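Local coordinates for PvdO (PDB 5HHA), which probably acts in the periplasm in maturation of the pyoverdine chromophore, has the fold of the formylglycine-generating enzyme family and binds a calcium ion, at residues T31-C36 with P40-L45; D56-R61 with F260-N265; P116-G121 with R274-G279; W140-K143 with R148-M151; H184-T187 with S191-Y194. All blocks are in the same frame, centred on the assembly; numbering follows the deposited sequence. Where two conformers were deposited one is given.

Interaction 1 of 5, residues T31-C36 with P40-L45; sequences TVFKDC and PEMVVL
The F33 ring lies over the start of the M42 side chain. M42 CB sits above one face, displaced toward the rim and 3.8 Å from the ring centroid, a CH-pi contact. F33 CG stands between its own backbone N and carbonyl carbon (chi1 65°), which swings the ring across onto the partner strand. Beyond CB, M42 bends twice and its sulfur leads away from the aromatic. V44 CG2 reaches the same ring at its edge, 3.9 Å from F33 CE1, while R284 and A78 of neighbouring strands also touch F33. The frame for this packing is an antiparallel beta hairpin of strands 32-33 and 42-52, whose turn carries the C36-C39 disulfide. F33 and M42 are its hydrogen-bonded pair, with M42 N to F33 O at 2.8 Å and F33 N to M42 O at 2.9 Å. Two residues further along each strand, V44 N donates to T31 O at 3.0 Å. V32 and V43 form the non-hydrogen-bonded pair and turn to the other face of the sheet, their CG2 methyls 4.2 Å apart. Toward the turn, the aliphatic part of K34 crosses that of E41, CG against CG at 3.5 Å. Their charged ends do not touch directly: a water accepts from K34 NZ and donates to E41 OE2, while NZ also bonds to K37 O and E41 OE1 is held in a salt bridge with R81. A second water joins the backbone beyond the paired residues, accepting from D35 N and donating to P40 O at 2.7 Å.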
# COMPACT_ATOMS: atom_id res chain seq x y z
N THR A 31 -4.14 17.44 -5.67
CA THR A 31 -5.16 17.93 -4.74
C THR A 31 -5.42 16.90 -3.64
O THR A 31 -5.62 15.72 -3.95
CB THR A 31 -6.48 18.23 -5.44
OG1 THR A 31 -6.26 19.25 -6.42
CG2 THR A 31 -7.54 18.74 -4.44
N VAL A 32 -5.46 17.36 -2.40
CA VAL A 32 -5.74 16.52 -1.26
C VAL A 32 -7.12 16.87 -0.74
O VAL A 32 -7.46 18.05 -0.61
CB VAL A 32 -4.71 16.74 -0.13
CG1 VAL A 32 -5.05 15.89 1.07
CG2 VAL A 32 -3.31 16.44 -0.63
N PHE A 33 -7.94 15.86 -0.50
CA PHE A 33 -9.30 16.10 -0.02
C PHE A 33 -9.76 14.95 0.86
O PHE A 33 -9.19 13.85 0.82
CB PHE A 33 -10.26 16.24 -1.19
CG PHE A 33 -10.41 14.99 -2.03
CD1 PHE A 33 -9.54 14.70 -3.07
CD2 PHE A 33 -11.44 14.09 -1.77
CE1 PHE A 33 -9.70 13.55 -3.85
CE2 PHE A 33 -11.59 12.94 -2.54
CZ PHE A 33 -10.72 12.68 -3.59
N LYS A 34 -10.79 15.20 1.66
CA LYS A 34 -11.43 14.15 2.45
C LYS A 34 -12.92 14.24 2.22
O LYS A 34 -13.47 15.34 2.17
CB LYS A 34 -11.17 14.36 3.96
CG LYS A 34 -9.75 14.16 4.41
CD LYS A 34 -9.57 14.68 5.85
CE LYS A 34 -10.46 13.99 6.85
NZ LYS A 34 -10.22 14.55 8.23
N ASP A 35 -13.60 13.11 2.11
CA ASP A 35 -15.05 13.12 1.96
C ASP A 35 -15.80 13.18 3.28
O ASP A 35 -17.02 13.38 3.29
CB ASP A 35 -15.52 11.90 1.16
CG ASP A 35 -15.12 11.97 -0.28
OD1 ASP A 35 -15.15 13.08 -0.85
OD2 ASP A 35 -14.79 10.92 -0.88
N CYS A 36 -15.10 13.03 4.40
CA CYS A 36 -15.74 13.13 5.70
C CYS A 36 -14.65 13.22 6.75
O CYS A 36 -13.47 12.98 6.46
CB CYS A 36 -16.67 11.93 5.94
SG CYS A 36 -15.86 10.43 6.57
N PRO A 40 -10.35 8.68 5.02
CA PRO A 40 -8.93 8.87 4.71
C PRO A 40 -8.67 10.08 3.83
O PRO A 40 -9.48 10.41 2.97
CB PRO A 40 -8.57 7.58 3.97
CG PRO A 40 -9.59 6.57 4.37
CD PRO A 40 -10.85 7.37 4.59
N GLU A 41 -7.54 10.74 4.04
CA GLU A 41 -7.12 11.82 3.16
C GLU A 41 -6.70 11.27 1.80
O GLU A 41 -5.82 10.40 1.72
CB GLU A 41 -5.98 12.59 3.80
CG GLU A 41 -6.43 13.31 5.08
CD GLU A 41 -5.31 13.97 5.85
OE1 GLU A 41 -4.20 14.13 5.33
OE2 GLU A 41 -5.53 14.34 7.03
N MET A 42 -7.35 11.75 0.76
CA MET A 42 -7.14 11.27 -0.60
C MET A 42 -6.33 12.28 -1.39
O MET A 42 -6.44 13.51 -1.18
CB MET A 42 -8.48 11.08 -1.26
CG MET A 42 -9.41 10.17 -0.50
SD MET A 42 -8.77 8.52 -0.19
CE MET A 42 -8.75 7.84 -1.87
N VAL A 43 -5.50 11.79 -2.31
CA VAL A 43 -4.75 12.66 -3.21
C VAL A 43 -5.04 12.22 -4.65
O VAL A 43 -5.09 11.03 -4.96
CB VAL A 43 -3.22 12.66 -2.89
CG1 VAL A 43 -2.59 11.26 -3.03
CG2 VAL A 43 -2.48 13.69 -3.74
N VAL A 44 -5.26 13.21 -5.51
CA VAL A 44 -5.51 12.93 -6.91
C VAL A 44 -4.22 12.61 -7.65
O VAL A 44 -3.27 13.39 -7.61
CB VAL A 44 -6.21 14.14 -7.60
CG1 VAL A 44 -6.43 13.88 -9.09
CG2 VAL A 44 -7.53 14.48 -6.91
N LEU A 45 -4.20 11.45 -8.28
CA LEU A 45 -3.11 11.06 -9.18
C LEU A 45 -3.47 11.39 -10.62
O LEU A 45 -4.60 11.23 -11.03
CB LEU A 45 -2.80 9.56 -9.06
CG LEU A 45 -2.47 9.03 -7.65
CD1 LEU A 45 -1.93 7.60 -7.76
CD2 LEU A 45 -1.46 9.89 -6.95
O HOH W 1 -7.52 13.39 8.65
O HOH W 2 -12.07 10.62 2.08

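Interaction 2 of 5, residues D56-R61 with F260-N265; sequences DDEVGR and FSRSGN
The R262 guanidinium has G60 O over one face and the E58 carboxylate at its edge. G60 O stands 3.3 Å from R262 NH2, above the plane, where the angle is too poor for a hydrogen bond; the backbone of R61 covers the same face, with R61 CA 3.6 Å from R262 NH1. At the edge, R262 NH1 donates to E58 OE2 at 2.9 Å in a salt bridge. The oxygen lies close to the guanidinium plane but is met on its anti side, 27° out of the carboxylate plane; the two flat groups are turned 69° against each other. The side chains run past one another in opposite directions. R262 bends at chi3 (-58°), bringing the guanidinium back against the 58-61 turn, with R262 CD 3.2 Å from V59 O. Two waters bridge the segments: one donates to E58 OE2 and accepts from G264 N at 2.8 Å, the other donates to G60 O and accepts from R262 NH2. R262 is buried and its charge has further partners: NE bonds to I259 O and NH2 forms a salt bridge with E65, which probably restrains the guanidinium. Each segment contains a beta turn, type II from E58 to R61 and type I from R262 to N265; G60, at positive phi, lies right against the guanidinium. The contact thus joins a loop at the surface, leading from strand 42-52 to strand 69-73, to a largely buried one between strands 247-251 and 266-269.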
# COMPACT_ATOMS: atom_id res chain seq x y z
N ASP A 56 16.53 -5.49 -15.52
CA ASP A 56 17.26 -6.71 -15.16
C ASP A 56 18.39 -6.49 -14.18
O ASP A 56 18.64 -7.35 -13.35
CB ASP A 56 17.86 -7.32 -16.44
CG ASP A 56 16.82 -7.83 -17.41
OD1 ASP A 56 15.64 -7.97 -17.06
OD2 ASP A 56 17.23 -8.14 -18.56
N ASP A 57 19.07 -5.36 -14.30
CA ASP A 57 20.28 -5.12 -13.52
C ASP A 57 20.09 -4.28 -12.27
O ASP A 57 21.05 -3.91 -11.61
CB ASP A 57 21.35 -4.51 -14.43
CG ASP A 57 21.82 -5.48 -15.50
OD1 ASP A 57 21.74 -6.71 -15.30
OD2 ASP A 57 22.28 -4.98 -16.53
N GLU A 58 18.85 -3.96 -11.91
CA GLU A 58 18.59 -3.21 -10.68
C GLU A 58 18.98 -4.05 -9.49
O GLU A 58 18.63 -5.20 -9.38
CB GLU A 58 17.11 -2.82 -10.58
CG GLU A 58 16.76 -2.10 -9.29
CD GLU A 58 15.36 -1.55 -9.31
OE1 GLU A 58 15.05 -0.70 -10.18
OE2 GLU A 58 14.57 -1.97 -8.45
N VAL A 59 19.72 -3.43 -8.57
CA VAL A 59 20.14 -4.12 -7.35
C VAL A 59 18.91 -4.66 -6.60
O VAL A 59 17.98 -3.92 -6.32
CB VAL A 59 20.97 -3.18 -6.47
CG1 VAL A 59 21.21 -3.74 -5.07
CG2 VAL A 59 22.31 -2.86 -7.18
N GLY A 60 18.91 -5.93 -6.26
CA GLY A 60 17.81 -6.52 -5.53
C GLY A 60 16.67 -7.06 -6.35
O GLY A 60 15.78 -7.67 -5.77
N ARG A 61 16.66 -6.87 -7.67
CA ARG A 61 15.51 -7.25 -8.46
C ARG A 61 15.22 -8.73 -8.36
O ARG A 61 16.12 -9.57 -8.52
CB ARG A 61 15.74 -6.93 -9.96
CG ARG A 61 14.61 -7.47 -10.86
CD ARG A 61 15.06 -7.52 -12.31
NE ARG A 61 14.06 -7.70 -13.34
CZ ARG A 61 13.70 -8.87 -13.81
NH1 ARG A 61 14.24 -9.96 -13.31
NH2 ARG A 61 12.80 -8.95 -14.80
N PHE A 260 13.85 -4.68 -0.12
CA PHE A 260 12.49 -5.00 -0.55
C PHE A 260 11.57 -3.78 -0.59
O PHE A 260 10.38 -3.93 -0.90
CB PHE A 260 11.90 -6.10 0.33
CG PHE A 260 12.73 -7.34 0.36
CD1 PHE A 260 13.11 -7.96 -0.81
CD2 PHE A 260 13.12 -7.92 1.55
CE1 PHE A 260 13.89 -9.10 -0.79
CE2 PHE A 260 13.88 -9.06 1.57
CZ PHE A 260 14.27 -9.66 0.39
N SER A 261 12.11 -2.59 -0.37
CA SER A 261 11.33 -1.36 -0.41
C SER A 261 11.27 -0.73 -1.79
O SER A 261 10.55 0.25 -2.00
CB SER A 261 11.93 -0.33 0.55
OG SER A 261 11.64 -0.67 1.90
N ARG A 262 12.00 -1.31 -2.75
CA ARG A 262 12.06 -0.77 -4.10
C ARG A 262 10.66 -0.71 -4.69
O ARG A 262 9.83 -1.59 -4.43
CB ARG A 262 12.92 -1.70 -4.95
CG ARG A 262 14.34 -1.90 -4.44
CD ARG A 262 15.11 -3.02 -5.17
NE ARG A 262 14.39 -4.27 -5.03
CZ ARG A 262 13.63 -4.84 -5.95
NH1 ARG A 262 13.63 -4.43 -7.21
NH2 ARG A 262 12.94 -5.91 -5.63
N SER A 263 10.41 0.28 -5.55
CA SER A 263 9.08 0.49 -6.09
C SER A 263 8.50 -0.71 -6.82
O SER A 263 7.28 -0.86 -6.89
CB SER A 263 9.08 1.69 -7.02
OG SER A 263 9.29 2.90 -6.33
N GLY A 264 9.35 -1.53 -7.44
CA GLY A 264 8.90 -2.68 -8.19
C GLY A 264 8.82 -3.99 -7.45
O GLY A 264 8.42 -4.99 -8.03
N ASN A 265 9.18 -4.01 -6.18
CA ASN A 265 9.12 -5.25 -5.40
C ASN A 265 7.70 -5.79 -5.34
O ASN A 265 6.76 -5.01 -5.12
CB ASN A 265 9.64 -5.00 -3.98
CG ASN A 265 10.01 -6.32 -3.24
OD1 ASN A 265 9.23 -6.87 -2.50
ND2 ASN A 265 11.20 -6.76 -3.45
O HOH W 3 11.94 -1.52 -8.57
O HOH W 4 14.40 -7.35 -3.50

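Interaction 3 of 5, residues P116-G121 with R274-G279; sequences PRYQQG and RGDWIG
Y118 and P116 close around D276 from the 116-121 loop. The phenol OH donates to D276 O at 2.7 Å, in the carbonyl plane and on a lone pair, while the ring edge beside it rests on the aspartate, Y118 CE2 being 3.7 Å from D276 CB. P116 CB packs against D276 CB from another direction, 3.6 Å away, and also lies over one face of the Y118 ring. F196 and W254 add aromatic contacts, so this part is tight and buried. With Y118 CG between its own backbone N and carbonyl carbon (chi1 56°), the ring points back at the aspartate. The carboxylate side is less closely packed and hydrated: D276 OD2 stays 4.0 Å from Y118 CE2 and turns to a water, which donates to it at 2.7 Å and accepts from R117 N at 2.8 Å. Beyond that water the R117 side chain is exposed. Strand 278-285 begins just after D276, so the contact ties a long loop to the entry of that strand. Its chemistry divides the aspartate: the backbone O takes both the phenol and the indole NH of W254, whereas the carboxylate pairs with R109, an environment that would probably keep it negatively charged.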
# COMPACT_ATOMS: atom_id res chain seq x y z
N PRO A 116 -2.51 -5.22 16.71
CA PRO A 116 -1.23 -5.92 16.81
C PRO A 116 -0.75 -5.95 18.26
O PRO A 116 -1.38 -5.34 19.13
CB PRO A 116 -0.32 -5.04 15.96
CG PRO A 116 -0.82 -3.67 16.23
CD PRO A 116 -2.32 -3.80 16.37
N ARG A 117 0.38 -6.60 18.52
CA ARG A 117 0.90 -6.69 19.89
C ARG A 117 1.72 -5.45 20.26
O ARG A 117 1.86 -5.14 21.44
CB ARG A 117 1.80 -7.91 20.05
CG ARG A 117 1.08 -9.25 19.92
CD ARG A 117 -0.14 -9.33 20.83
NE ARG A 117 -1.32 -8.78 20.18
CZ ARG A 117 -2.36 -8.25 20.82
NH1 ARG A 117 -2.40 -8.21 22.13
NH2 ARG A 117 -3.38 -7.76 20.13
N TYR A 118 2.28 -4.77 19.27
CA TYR A 118 3.08 -3.58 19.52
C TYR A 118 2.20 -2.37 19.76
O TYR A 118 1.04 -2.33 19.40
CB TYR A 118 4.09 -3.34 18.38
CG TYR A 118 3.47 -3.23 16.98
CD1 TYR A 118 2.74 -2.12 16.62
CD2 TYR A 118 3.67 -4.21 16.03
CE1 TYR A 118 2.19 -2.00 15.35
CE2 TYR A 118 3.13 -4.09 14.74
CZ TYR A 118 2.40 -2.99 14.42
OH TYR A 118 1.80 -2.84 13.17
N GLN A 119 2.79 -1.36 20.39
CA GLN A 119 2.05 -0.14 20.64
C GLN A 119 1.64 0.50 19.32
O GLN A 119 2.46 0.69 18.42
CB GLN A 119 2.91 0.83 21.45
CG GLN A 119 3.18 0.33 22.88
CD GLN A 119 4.15 1.17 23.67
OE1 GLN A 119 4.99 0.64 24.41
NE2 GLN A 119 4.02 2.43 23.56
N GLN A 120 0.37 0.88 19.24
CA GLN A 120 -0.23 1.35 17.99
C GLN A 120 -1.18 2.50 18.27
O GLN A 120 -2.35 2.29 18.66
CB GLN A 120 -1.00 0.23 17.28
CG GLN A 120 -1.59 0.64 15.94
CD GLN A 120 -2.71 -0.29 15.51
OE1 GLN A 120 -3.55 -0.70 16.33
NE2 GLN A 120 -2.76 -0.61 14.21
N GLY A 121 -0.71 3.71 18.07
CA GLY A 121 -1.55 4.88 18.20
C GLY A 121 -2.45 5.07 16.99
O GLY A 121 -2.35 4.35 15.98
N ARG A 274 -3.75 -12.44 7.60
CA ARG A 274 -3.65 -11.09 8.12
C ARG A 274 -2.37 -11.04 8.93
O ARG A 274 -1.80 -12.07 9.32
CB ARG A 274 -4.87 -10.73 8.98
CG ARG A 274 -5.01 -11.53 10.26
CD ARG A 274 -6.32 -11.23 10.97
NE ARG A 274 -7.45 -11.76 10.22
CZ ARG A 274 -8.53 -11.08 9.86
NH1 ARG A 274 -8.67 -9.80 10.15
NH2 ARG A 274 -9.49 -11.69 9.17
N GLY A 275 -1.91 -9.84 9.20
CA GLY A 275 -0.72 -9.69 10.03
C GLY A 275 -0.53 -8.28 10.49
O GLY A 275 -1.12 -7.35 9.96
N ASP A 276 0.36 -8.12 11.45
CA ASP A 276 0.70 -6.83 12.01
C ASP A 276 1.64 -6.01 11.10
O ASP A 276 2.14 -4.94 11.46
CB ASP A 276 1.29 -7.00 13.42
CG ASP A 276 2.65 -7.68 13.42
OD1 ASP A 276 3.30 -7.77 12.36
OD2 ASP A 276 3.09 -8.08 14.52
N TRP A 277 1.82 -6.54 9.89
CA TRP A 277 2.72 -6.00 8.88
C TRP A 277 2.01 -5.76 7.55
O TRP A 277 2.66 -5.32 6.61
CB TRP A 277 3.89 -6.97 8.69
CG TRP A 277 3.48 -8.36 8.36
CD1 TRP A 277 3.04 -9.34 9.20
CD2 TRP A 277 3.48 -8.93 7.05
NE1 TRP A 277 2.76 -10.48 8.50
CE2 TRP A 277 3.02 -10.25 7.18
CE3 TRP A 277 3.83 -8.46 5.78
CZ2 TRP A 277 2.92 -11.10 6.09
CZ3 TRP A 277 3.71 -9.31 4.70
CH2 TRP A 277 3.27 -10.61 4.86
N ILE A 278 0.70 -6.04 7.47
CA ILE A 278 -0.08 -5.76 6.26
C ILE A 278 -1.22 -4.82 6.59
O ILE A 278 -2.08 -5.15 7.42
CB ILE A 278 -0.69 -7.04 5.57
CG1 ILE A 278 0.34 -8.15 5.42
CG2 ILE A 278 -1.26 -6.63 4.23
CD1 ILE A 278 -0.28 -9.46 4.95
N GLY A 279 -1.21 -3.67 5.95
CA GLY A 279 -2.30 -2.70 6.01
C GLY A 279 -2.86 -2.50 4.60
O GLY A 279 -2.91 -3.45 3.81
O HOH W 5 1.35 -8.30 16.57

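Interaction 4 of 5, residues W140-K143 with R148-M151; sequences WLSK and RYRM
S142 OG, anti to the carbonyl carbon of its own residue (chi1 -65°), stands beside its backbone N and faces Y149 N across the turn. Y149 CG is likewise anti to the carbonyl carbon (chi1 -78°), which lays the phenol ring against L141 of the same helix. The setting is a helix-to-strand connection: helix 131-145 runs through a short turn into strand 149-150, which pairs antiparallel with strand 278-285 and so brings the helix onto that sheet. S142 OG accepts from Y149 N at 2.9 Å, with an angle of 149° at the hydrogen, and also bonds to A138 O one turn back in the helix. One hydroxyl therefore has two partners, linking a helical carbonyl to the backbone amide of Y149. One helix position earlier, L141 supplies the apolar half. Its CD1 methyl sits over one ring face, toward the rim and 4.0 Å from the centroid, a CH-pi contact; L141 CB lies an equal 4.0 Å from Y149 CG. The two side chains cross at a slant, the leucine branch lying on the CD2 side of the ring. V282 and R284 of strand 278-285 touch Y149 as well, so the ring packs between helix 131-145 and strand 278-285. R148 and R150 direct their CB atoms away from the helix, and both form salt bridges with E285. At the far end of the ring, Y149 OH is hydrogen-bonded to D35 OD2, and back near the ring's root S142 OG lies 3.5 Å from Y149 CB.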
# COMPACT_ATOMS: atom_id res chain seq x y z
N TRP A 140 -18.24 0.10 3.05
CA TRP A 140 -18.79 0.99 4.04
C TRP A 140 -18.51 2.46 3.70
O TRP A 140 -19.39 3.32 3.77
CB TRP A 140 -18.21 0.63 5.41
CG TRP A 140 -18.60 1.59 6.47
CD1 TRP A 140 -19.80 1.67 7.11
CD2 TRP A 140 -17.78 2.62 7.01
NE1 TRP A 140 -19.78 2.68 8.01
CE2 TRP A 140 -18.55 3.29 7.97
CE3 TRP A 140 -16.47 3.04 6.79
CZ2 TRP A 140 -18.05 4.36 8.71
CZ3 TRP A 140 -15.98 4.08 7.50
CH2 TRP A 140 -16.76 4.73 8.47
N LEU A 141 -17.27 2.78 3.32
CA LEU A 141 -16.91 4.14 2.92
C LEU A 141 -17.74 4.61 1.73
O LEU A 141 -18.16 5.76 1.67
CB LEU A 141 -15.43 4.26 2.52
CG LEU A 141 -14.34 4.55 3.56
CD1 LEU A 141 -13.05 4.89 2.81
CD2 LEU A 141 -14.70 5.68 4.48
N SER A 142 -17.94 3.71 0.79
CA SER A 142 -18.70 4.05 -0.40
C SER A 142 -20.13 4.40 -0.02
O SER A 142 -20.70 5.39 -0.49
CB SER A 142 -18.70 2.90 -1.38
OG SER A 142 -17.39 2.63 -1.88
N LYS A 143 -20.74 3.58 0.84
CA LYS A 143 -22.14 3.80 1.19
C LYS A 143 -22.28 5.10 1.97
O LYS A 143 -23.20 5.88 1.74
CB LYS A 143 -22.68 2.63 2.01
CG LYS A 143 -24.18 2.78 2.40
CD LYS A 143 -24.65 1.60 3.26
CE LYS A 143 -26.16 1.63 3.57
NZ LYS A 143 -26.94 1.59 2.35
N ARG A 148 -17.34 6.18 -4.92
CA ARG A 148 -16.91 4.84 -5.28
C ARG A 148 -15.50 4.55 -4.76
O ARG A 148 -14.52 4.86 -5.42
CB ARG A 148 -17.00 4.64 -6.80
CG ARG A 148 -18.39 4.96 -7.34
CD ARG A 148 -18.59 4.52 -8.79
NE ARG A 148 -17.57 5.06 -9.69
CZ ARG A 148 -17.72 6.15 -10.45
NH1 ARG A 148 -18.85 6.85 -10.42
NH2 ARG A 148 -16.72 6.54 -11.24
N TYR A 149 -15.43 3.97 -3.56
CA TYR A 149 -14.16 3.53 -2.98
C TYR A 149 -13.93 2.06 -3.26
O TYR A 149 -14.85 1.27 -3.41
CB TYR A 149 -14.13 3.78 -1.47
CG TYR A 149 -13.87 5.21 -1.09
CD1 TYR A 149 -14.92 6.13 -0.96
CD2 TYR A 149 -12.58 5.67 -0.85
CE1 TYR A 149 -14.68 7.44 -0.63
CE2 TYR A 149 -12.33 6.99 -0.51
CZ TYR A 149 -13.39 7.87 -0.39
OH TYR A 149 -13.10 9.16 -0.06
N ARG A 150 -12.66 1.67 -3.34
CA ARG A 150 -12.28 0.31 -3.70
C ARG A 150 -10.82 0.07 -3.33
O ARG A 150 -10.11 1.00 -3.01
CB ARG A 150 -12.48 0.09 -5.20
CG ARG A 150 -11.70 1.06 -6.03
CD ARG A 150 -11.68 0.65 -7.50
NE ARG A 150 -11.14 1.70 -8.36
CZ ARG A 150 -9.85 1.93 -8.55
NH1 ARG A 150 -8.93 1.16 -7.98
NH2 ARG A 150 -9.46 2.90 -9.36
N MET A 151 -10.37 -1.17 -3.46
CA MET A 151 -8.94 -1.48 -3.39
C MET A 151 -8.18 -0.84 -4.55
O MET A 151 -8.74 -0.70 -5.65
CB MET A 151 -8.72 -2.99 -3.48
CG MET A 151 -9.34 -3.75 -2.32
SD MET A 151 -8.95 -5.52 -2.39
CE MET A 151 -7.41 -5.45 -1.59

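Interaction 5 of 5, residues H184-T187 with S191-Y194; sequences HANT and SDGY. With CA (calcium ion), chain C.
The N186 amide and the D192 carboxylate stand nearly at right angles, their planes 81° apart, and both offer oxygens to one calcium ion. This is a calcium-binding loop, residues 186-194 wrapping round the metal with both side-chain and backbone oxygens. D192 binds through both carboxylate oxygens, OD1 at 2.4 Å and OD2 at 2.5 Å from calcium, while N186 gives OD1 alone at 2.4 Å. The metal accounts for the close approach of N186 OD1 to D192 OD2, two acceptors 3.2 Å apart. T187 O, Y194 O and a water fill further positions, and G189 O from the apex of the loop completes the sphere at seven oxygens. N186 CG is anti to its backbone N (chi1 -178°), which reaches the amide out toward the ion; its ND2 is held by F196 O and N216 OD1, fixing the rotation that leaves OD1 facing the metal. The Y194 side chain crosses that of N186 at about a right angle, with Y194 CB 3.8 Å from N186 ND2. D192 is anchored by backbone donors too. Y194 N donates to OD1 at 3.0 Å, nearly along its C-O axis, which makes an Asx turn from D192 to Y194 and is consistent with the placing of Y194 O on the ion. The sole negatively charged side chain of the two segments on the metal is thus held by both calcium and amides. From the other segment, T187 N donates to D192 OD2 at 2.9 Å from above the carboxylate plane.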
# COMPACT_ATOMS: atom_id res chain seq x y z
N HIS A 184 13.69 8.48 4.45
CA HIS A 184 12.49 8.44 3.64
C HIS A 184 11.52 7.30 3.91
O HIS A 184 10.42 7.34 3.39
CB HIS A 184 12.87 8.45 2.16
CG HIS A 184 13.49 9.73 1.74
ND1 HIS A 184 12.77 10.84 1.34
CD2 HIS A 184 14.79 10.10 1.75
CE1 HIS A 184 13.61 11.83 1.10
NE2 HIS A 184 14.84 11.41 1.34
N ALA A 185 11.90 6.30 4.69
CA ALA A 185 11.01 5.17 4.90
C ALA A 185 11.33 4.42 6.15
O ALA A 185 12.46 4.36 6.59
CB ALA A 185 11.12 4.22 3.71
N ASN A 186 10.30 3.80 6.71
CA ASN A 186 10.42 2.97 7.89
C ASN A 186 10.59 1.50 7.56
O ASN A 186 9.66 0.87 7.05
CB ASN A 186 9.19 3.17 8.79
CG ASN A 186 9.25 2.38 10.08
OD1 ASN A 186 10.29 1.92 10.49
ND2 ASN A 186 8.13 2.30 10.77
N THR A 187 11.80 0.98 7.76
CA THR A 187 12.11 -0.41 7.47
C THR A 187 12.78 -1.00 8.70
O THR A 187 12.75 -0.37 9.76
CB THR A 187 12.97 -0.59 6.20
OG1 THR A 187 14.30 -0.10 6.41
CG2 THR A 187 12.30 0.10 5.04
N SER A 191 17.14 2.76 12.97
CA SER A 191 17.87 3.87 12.38
C SER A 191 16.95 4.95 11.83
O SER A 191 17.38 6.09 11.66
CB SER A 191 18.85 3.42 11.30
OG SER A 191 18.17 2.92 10.16
N ASP A 192 15.70 4.59 11.52
CA ASP A 192 14.68 5.52 11.05
C ASP A 192 13.78 6.10 12.16
O ASP A 192 12.89 6.87 11.83
CB ASP A 192 13.80 4.83 10.01
CG ASP A 192 13.25 3.53 10.50
OD1 ASP A 192 12.80 3.46 11.67
OD2 ASP A 192 13.29 2.54 9.74
N GLY A 193 14.07 5.74 13.41
CA GLY A 193 13.31 6.23 14.54
C GLY A 193 12.29 5.28 15.13
O GLY A 193 11.75 5.58 16.22
N TYR A 194 11.99 4.15 14.47
CA TYR A 194 10.85 3.32 14.87
C TYR A 194 11.19 1.85 14.81
O TYR A 194 11.70 1.38 13.79
CB TYR A 194 9.63 3.61 13.97
CG TYR A 194 9.33 5.07 13.84
CD1 TYR A 194 9.95 5.84 12.88
CD2 TYR A 194 8.46 5.72 14.72
CE1 TYR A 194 9.71 7.17 12.78
CE2 TYR A 194 8.22 7.06 14.62
CZ TYR A 194 8.85 7.79 13.65
OH TYR A 194 8.60 9.15 13.60
CA CA C . 12.27 1.10 11.52
O HOH W 6 14.67 2.60 6.96
O HOH W 7 11.10 -0.90 12.03

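Interactions 1 and 4 lie together, partly buried, on one side of the chain and meet the same sheet: a backbone-paired hairpin and a helix-to-strand turn, both with a methyl or methylene over an aromatic face, and joined where P40 packs on L141 and D35 meets Y149 OH. Interaction 3 reaches that sheet at the start of strand 278-285 but is buried and pairs a phenol with a carbonyl. Interaction 2, at the surface, depends on opposite charges and waters between loops. Interaction 5, buried and metal-centred, touches interaction 2 where T187 packs on S261. The loop contacts rest mainly on polar or metal bonds, whereas interactions 1 and 4 combine hydrogen bonds with apolar packing on aromatic rings.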